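Local coordinates for YrdC-like domain-containing protein (Streptococcus mutans, PDB 3L7V) that is of uncertain function but probably binds double-stranded RNA and may take part in tRNA modification, at residues I60-M71 against K164-I172. Sequence-based numbering, arbitrary orientation.
Sequences IVCPTKVGYIIM and KFGVAGEQI
Ile-60 meets Ile-172 through their CD1 methyls where helix 167-180 packs against the hairpin of antiparallel strands 59-64 and 67-72, part of the mixed sheet of this YrdC-like domain. Further along, the thiol of Cys-62, with SG anti to the backbone N (chi1 178°), is directed at the helix and stops 3.8 Å from Gly-169 N; the methyl of Ala-168 lies beside it and also touches CD of the Pro-63 ring. Two waters bridge the backbones next to this apolar patch. Both donate to Pro-63 O; one accepts from Ala-168 N at 2.8 Å, while the other also donates to Gly-166 O, so the first turn of the helix is tied to the strand end. The chain then turns at Thr-64, whose OG1 accepts from Val-66 N in an ST turn. Lys-65 N gives an almost straight bond to Phe-165 O (3.2 Å), and N-cap Gly-166 fits closely against this corner. The extended Lys-65 chain runs alongside the 164-166 backbone to a salt bridge between NZ and Asp-124; NZ also donates to Lys-164 O at 3.0 Å, tilted 30° from the carbonyl plane. On the returning strand, Met-71, present as selenomethionine, bends at chi3 (41°), SE lying near Gly-169 CA, and its terminal CE lands 3.8 Å from CG2 of Ile-172.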
loop_
_atom_site.group_PDB
_atom_site.type_symbol
_atom_site.label_atom_id
_atom_site.label_comp_id
_atom_site.label_asym_id
_atom_site.label_seq_id
_atom_site.Cartn_x
_atom_site.Cartn_y
_atom_site.Cartn_z
ATOM N N ILE A 60 8.012 -10.511 7.146
ATOM C CA ILE A 60 7.027 -11.576 6.953
ATOM C C ILE A 60 6.366 -11.556 5.569
ATOM O O ILE A 60 6.459 -10.564 4.845
ATOM C CB ILE A 60 5.921 -11.541 8.041
ATOM C CG1 ILE A 60 4.964 -10.366 7.816
ATOM C CG2 ILE A 60 6.524 -11.477 9.447
ATOM C CD1 ILE A 60 3.823 -10.362 8.786
ATOM N N VAL A 61 5.723 -12.673 5.205
ATOM C CA VAL A 61 4.854 -12.729 4.030
ATOM C C VAL A 61 3.404 -12.796 4.516
ATOM O O VAL A 61 3.133 -13.450 5.523
ATOM C CB VAL A 61 5.197 -13.916 3.088
ATOM C CG1 VAL A 61 3.992 -14.294 2.239
ATOM C CG2 VAL A 61 6.403 -13.576 2.188
ATOM N N CYS A 62 2.490 -12.116 3.808
ATOM C CA CYS A 62 1.123 -11.876 4.284
ATOM C C CYS A 62 0.113 -11.735 3.137
ATOM O O CYS A 62 0.394 -11.054 2.154
ATOM C CB CYS A 62 1.118 -10.600 5.142
ATOM S SG CYS A 62 -0.471 -10.027 5.832
ATOM N N PRO A 63 -1.083 -12.353 3.279
ATOM C CA PRO A 63 -2.143 -12.366 2.261
ATOM C C PRO A 63 -2.787 -10.997 2.094
ATOM O O PRO A 63 -2.863 -10.247 3.064
ATOM C CB PRO A 63 -3.205 -13.321 2.845
ATOM C CG PRO A 63 -2.630 -13.879 4.085
ATOM C CD PRO A 63 -1.549 -12.946 4.539
ATOM N N THR A 64 -3.249 -10.684 0.886
ATOM C CA THR A 64 -4.051 -9.483 0.645
ATOM C C THR A 64 -5.257 -9.836 -0.215
ATOM O O THR A 64 -5.403 -10.987 -0.624
ATOM C CB THR A 64 -3.249 -8.402 -0.085
ATOM O OG1 THR A 64 -3.013 -8.824 -1.433
ATOM C CG2 THR A 64 -1.927 -8.160 0.608
ATOM N N LYS A 65 -6.101 -8.840 -0.505
ATOM C CA LYS A 65 -7.256 -9.007 -1.397
ATOM C C LYS A 65 -6.877 -9.487 -2.816
ATOM O O LYS A 65 -7.664 -10.177 -3.470
ATOM C CB LYS A 65 -8.063 -7.696 -1.515
ATOM C CG LYS A 65 -8.968 -7.344 -0.329
ATOM C CD LYS A 65 -9.707 -6.003 -0.553
ATOM C CE LYS A 65 -10.584 -5.633 0.639
ATOM N NZ LYS A 65 -11.203 -4.271 0.509
ATOM N N VAL A 66 -5.692 -9.106 -3.304
ATOM C CA VAL A 66 -5.264 -9.531 -4.645
ATOM C C VAL A 66 -4.025 -10.477 -4.698
ATOM O O VAL A 66 -3.501 -10.748 -5.779
ATOM C CB VAL A 66 -5.017 -8.324 -5.585
ATOM C CG1 VAL A 66 -6.294 -7.522 -5.788
ATOM C CG2 VAL A 66 -3.913 -7.446 -5.026
ATOM N N GLY A 67 -3.574 -10.978 -3.551
ATOM C CA GLY A 67 -2.479 -11.943 -3.519
ATOM C C GLY A 67 -1.614 -11.975 -2.261
ATOM O O GLY A 67 -2.131 -12.170 -1.173
ATOM N N TYR A 68 -0.301 -11.793 -2.417
ATOM C CA TYR A 68 0.666 -11.848 -1.301
ATOM C C TYR A 68 1.671 -10.683 -1.314
ATOM O O TYR A 68 2.148 -10.282 -2.380
ATOM C CB TYR A 68 1.399 -13.220 -1.261
ATOM C CG TYR A 68 0.472 -14.324 -0.778
ATOM C CD1 TYR A 68 -0.249 -15.103 -1.675
ATOM C CD2 TYR A 68 0.268 -14.540 0.585
ATOM C CE1 TYR A 68 -1.127 -16.091 -1.224
ATOM C CE2 TYR A 68 -0.605 -15.512 1.043
ATOM C CZ TYR A 68 -1.296 -16.288 0.134
ATOM O OH TYR A 68 -2.166 -17.248 0.594
ATOM N N ILE A 69 1.960 -10.136 -0.126
ATOM C CA ILE A 69 2.947 -9.066 0.043
ATOM C C ILE A 69 4.038 -9.439 1.051
ATOM O O ILE A 69 3.811 -10.236 1.966
ATOM C CB ILE A 69 2.312 -7.717 0.528
ATOM C CG1 ILE A 69 1.575 -7.903 1.865
ATOM C CG2 ILE A 69 1.415 -7.120 -0.535
ATOM C CD1 ILE A 69 0.749 -6.688 2.326
ATOM N N ILE A 70 5.218 -8.848 0.863
ATOM C CA ILE A 70 6.264 -8.839 1.879
ATOM C C ILE A 70 6.168 -7.556 2.732
ATOM O O ILE A 70 6.068 -6.458 2.192
ATOM C CB ILE A 70 7.659 -8.948 1.220
ATOM C CG1 ILE A 70 7.689 -10.153 0.274
ATOM C CG2 ILE A 70 8.761 -9.027 2.291
ATOM C CD1 ILE A 70 8.821 -10.143 -0.739
HETATM N N MSE A 71 6.201 -7.714 4.057
HETATM C CA MSE A 71 5.975 -6.639 5.031
HETATM C C MSE A 71 7.152 -6.464 5.998
HETATM O O MSE A 71 7.665 -7.456 6.546
HETATM C CB MSE A 71 4.742 -6.956 5.889
HETATM C CG MSE A 71 3.388 -6.653 5.288
HETATM SE SE MSE A 71 1.925 -7.000 6.568
HETATM C CE MSE A 71 2.757 -6.266 8.196
ATOM N N LYS A 164 -7.497 -0.224 3.080
ATOM C CA LYS A 164 -8.421 -1.343 2.800
ATOM C C LYS A 164 -7.854 -2.412 1.865
ATOM O O LYS A 164 -8.541 -2.904 0.974
ATOM C CB LYS A 164 -9.784 -0.843 2.270
ATOM C CG LYS A 164 -10.587 0.016 3.258
ATOM C CD LYS A 164 -10.913 -0.744 4.557
ATOM C CE LYS A 164 -11.537 0.177 5.615
ATOM N NZ LYS A 164 -11.931 -0.599 6.838
ATOM N N PHE A 165 -6.608 -2.788 2.107
ATOM C CA PHE A 165 -5.868 -3.676 1.225
ATOM C C PHE A 165 -6.031 -5.156 1.540
ATOM O O PHE A 165 -5.553 -5.988 0.787
ATOM C CB PHE A 165 -4.375 -3.310 1.273
ATOM C CG PHE A 165 -3.840 -3.107 2.679
ATOM C CD1 PHE A 165 -3.238 -4.148 3.366
ATOM C CD2 PHE A 165 -3.946 -1.870 3.306
ATOM C CE1 PHE A 165 -2.742 -3.959 4.659
ATOM C CE2 PHE A 165 -3.455 -1.676 4.588
ATOM C CZ PHE A 165 -2.853 -2.727 5.267
ATOM N N GLY A 166 -6.680 -5.479 2.655
ATOM C CA GLY A 166 -6.832 -6.859 3.096
ATOM C C GLY A 166 -6.793 -6.943 4.622
ATOM O O GLY A 166 -5.881 -6.391 5.243
ATOM N N VAL A 167 -7.761 -7.632 5.231
ATOM C CA VAL A 167 -7.922 -7.630 6.693
ATOM C C VAL A 167 -6.690 -8.068 7.516
ATOM O O VAL A 167 -6.311 -7.401 8.492
ATOM C CB VAL A 167 -9.162 -8.447 7.151
ATOM C CG1 VAL A 167 -9.341 -8.349 8.671
ATOM C CG2 VAL A 167 -10.415 -7.944 6.461
ATOM N N ALA A 168 -6.080 -9.183 7.129
ATOM C CA ALA A 168 -4.955 -9.746 7.874
ATOM C C ALA A 168 -3.865 -8.708 8.118
ATOM O O ALA A 168 -3.376 -8.569 9.244
ATOM C CB ALA A 168 -4.377 -10.963 7.142
ATOM N N GLY A 169 -3.491 -7.983 7.061
ATOM C CA GLY A 169 -2.468 -6.953 7.150
ATOM C C GLY A 169 -2.995 -5.655 7.762
ATOM O O GLY A 169 -2.240 -4.916 8.403
ATOM N N GLU A 170 -4.286 -5.377 7.566
ATOM C CA GLU A 170 -4.926 -4.227 8.219
ATOM C C GLU A 170 -4.857 -4.344 9.744
ATOM O O GLU A 170 -4.544 -3.362 10.430
ATOM C CB GLU A 170 -6.389 -4.048 7.770
ATOM C CG GLU A 170 -6.581 -3.710 6.291
ATOM C CD GLU A 170 -8.042 -3.797 5.844
ATOM O OE1 GLU A 170 -8.923 -3.457 6.657
ATOM O OE2 GLU A 170 -8.309 -4.201 4.680
ATOM N N GLN A 171 -5.145 -5.537 10.273
ATOM C CA GLN A 171 -5.042 -5.757 11.722
ATOM C C GLN A 171 -3.635 -5.441 12.260
ATOM O O GLN A 171 -3.482 -4.711 13.245
ATOM C CB GLN A 171 -5.494 -7.174 12.120
ATOM C CG GLN A 171 -6.987 -7.446 11.867
ATOM C CD GLN A 171 -7.363 -8.934 11.889
ATOM O OE1 GLN A 171 -6.534 -9.807 11.621
ATOM N NE2 GLN A 171 -8.628 -9.220 12.193
ATOM N N ILE A 172 -2.607 -5.963 11.601
ATOM C CA ILE A 172 -1.239 -5.737 12.066
ATOM C C ILE A 172 -0.813 -4.267 12.002
ATOM O O ILE A 172 -0.210 -3.760 12.941
ATOM C CB ILE A 172 -0.228 -6.632 11.306
ATOM C CG1 ILE A 172 -0.517 -8.109 11.628
ATOM C CG2 ILE A 172 1.196 -6.214 11.638
ATOM C CD1 ILE A 172 0.413 -9.127 10.980
HETATM O O HOH W 1 -5.762 -10.134 4.510
HETATM O O HOH W 2 -3.335 -7.618 4.026
#